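Local coordinates for Cas13d (PDB 6IV9), which binds CRISPR RNA and, through its two HEPN domains, governs maturation of that RNA and cleavage of target RNA, at residues G108-E112 with V113-F117. The protein carries 2 engineered substitutions. Numbering follows the deposited sequence.
Sequences GDVNE and VNITF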
loop_
_atom_site.group_PDB
_atom_site.type_symbol
_atom_site.label_atom_id
_atom_site.label_comp_id
_atom_site.label_asym_id
_atom_site.label_seq_id
_atom_site.Cartn_x
_atom_site.Cartn_y
_atom_site.Cartn_z
ATOM N N GLY A 108 21.774 -16.490 -30.482
ATOM C CA GLY A 108 21.858 -17.027 -31.839
ATOM C C GLY A 108 22.083 -15.896 -32.816
ATOM O O GLY A 108 22.886 -15.028 -32.539
ATOM N N ASP A 109 21.369 -15.908 -33.920
ATOM C CA ASP A 109 21.575 -14.859 -34.937
ATOM C C ASP A 109 20.991 -13.527 -34.471
ATOM O O ASP A 109 19.934 -13.530 -33.888
ATOM C CB ASP A 109 20.996 -15.306 -36.273
ATOM C CG ASP A 109 21.125 -14.258 -37.346
ATOM O OD1 ASP A 109 22.249 -13.879 -37.652
ATOM O OD2 ASP A 109 20.094 -13.832 -37.844
ATOM N N VAL A 110 21.720 -12.448 -34.718
ATOM C CA VAL A 110 21.237 -11.071 -34.436
ATOM C C VAL A 110 21.257 -10.334 -35.766
ATOM O O VAL A 110 22.262 -10.369 -36.414
ATOM C CB VAL A 110 22.110 -10.326 -33.411
ATOM C CG1 VAL A 110 21.698 -8.876 -33.290
ATOM C CG2 VAL A 110 22.094 -10.990 -32.057
ATOM N N ASN A 111 20.157 -9.702 -36.125
ATOM C CA ASN A 111 20.092 -8.910 -37.371
ATOM C C ASN A 111 19.323 -7.619 -37.099
ATOM O O ASN A 111 18.931 -7.381 -35.974
ATOM C CB ASN A 111 19.578 -9.701 -38.568
ATOM C CG ASN A 111 18.185 -10.214 -38.343
ATOM O OD1 ASN A 111 17.273 -9.446 -38.151
ATOM N ND2 ASN A 111 18.031 -11.517 -38.358
ATOM N N GLU A 112 19.072 -6.851 -38.144
ATOM C CA GLU A 112 18.421 -5.538 -37.991
ATOM C C GLU A 112 17.040 -5.689 -37.355
ATOM O O GLU A 112 16.656 -4.814 -36.619
ATOM C CB GLU A 112 18.266 -4.881 -39.355
ATOM C CG GLU A 112 17.419 -3.638 -39.299
ATOM C CD GLU A 112 17.325 -2.861 -40.592
ATOM O OE1 GLU A 112 17.439 -3.486 -41.651
ATOM O OE2 GLU A 112 17.143 -1.637 -40.524
ATOM N N VAL A 113 16.338 -6.767 -37.675
ATOM C CA VAL A 113 14.929 -6.935 -37.229
ATOM C C VAL A 113 14.777 -7.866 -36.033
ATOM O O VAL A 113 13.974 -7.557 -35.181
ATOM C CB VAL A 113 14.075 -7.466 -38.386
ATOM C CG1 VAL A 113 12.633 -7.655 -37.966
ATOM C CG2 VAL A 113 14.179 -6.590 -39.606
ATOM N N ASN A 114 15.527 -8.960 -35.990
ATOM C CA ASN A 114 15.269 -9.960 -34.932
ATOM C C ASN A 114 16.515 -10.385 -34.181
ATOM O O ASN A 114 17.602 -10.252 -34.698
ATOM C CB ASN A 114 14.691 -11.254 -35.494
ATOM C CG ASN A 114 13.360 -11.037 -36.164
ATOM O OD1 ASN A 114 13.272 -11.085 -37.375
ATOM N ND2 ASN A 114 12.328 -10.784 -35.385
ATOM N N ILE A 115 16.263 -10.897 -32.986
ATOM C CA ILE A 115 17.279 -11.481 -32.085
ATOM C C ILE A 115 16.787 -12.885 -31.764
ATOM O O ILE A 115 15.657 -13.014 -31.352
ATOM C CB ILE A 115 17.421 -10.640 -30.813
ATOM C CG1 ILE A 115 18.028 -9.269 -31.111
ATOM C CG2 ILE A 115 18.209 -11.399 -29.772
ATOM C CD1 ILE A 115 17.893 -8.299 -29.983
ATOM N N THR A 116 17.626 -13.881 -31.990
ATOM C CA THR A 116 17.224 -15.264 -31.683
ATOM C C THR A 116 18.085 -15.739 -30.531
ATOM O O THR A 116 19.233 -15.423 -30.509
ATOM C CB THR A 116 17.391 -16.202 -32.877
ATOM O OG1 THR A 116 16.579 -15.707 -33.928
ATOM C CG2 THR A 116 16.952 -17.607 -32.568
ATOM N N PHE A 117 17.491 -16.448 -29.595
ATOM C CA PHE A 117 18.267 -16.947 -28.447
ATOM C C PHE A 117 17.564 -18.169 -27.879
ATOM O O PHE A 117 16.475 -18.472 -28.253
ATOM C CB PHE A 117 18.458 -15.860 -27.392
ATOM C CG PHE A 117 17.248 -15.624 -26.532
ATOM C CD1 PHE A 117 16.169 -14.917 -27.017
ATOM C CD2 PHE A 117 17.181 -16.131 -25.254
ATOM C CE1 PHE A 117 15.055 -14.707 -26.232
ATOM C CE2 PHE A 117 16.068 -15.911 -24.467
ATOM C CZ PHE A 117 15.008 -15.207 -24.964
HETATM O O HOH W 1 17.469 -13.451 -35.513
#
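Asn111 and Asn114 close the tight turn of an antiparallel beta hairpin, strand 105-110 leading into strand 114-119. Asn111 N donates to Asn114 O at 3.0 Å. The side chain of Asn111 reaches forward across the turn, and its OD1 accepts Val113 N at 2.9 Å, in the carbonyl plane, which makes an Asx turn. The same oxygen takes Asn114 N at 2.8 Å, from above that plane. Two backbone N-H groups thus grip one side-chain oxygen. Chi1 of 61° sets CG flanked by the backbone N and C, which points OD1 across the mouth of the turn at these two N-H groups. The other arm of the amide, ND2, donates to Asp109 OD2 at 3.1 Å, slightly out of the amide plane. Further along, Val110 and Ile115 form a non-hydrogen-bonded pair, and their side chains meet on one face, CG1 to CG1, at 4.3 Å. Ile115 also packs on Ile63 of the neighbouring sheet. Strand 129-132 flanks strand 114-119 on the edge away from strand 105-110. At the turn, Val113 packs on a sugar of the bound RNA. On the face opposite Val110 and Ile115, one water donates to both Asp109 O and Thr116 OG1, and Thr116 OG1 also hydrogen-bonds Asn130 OD1.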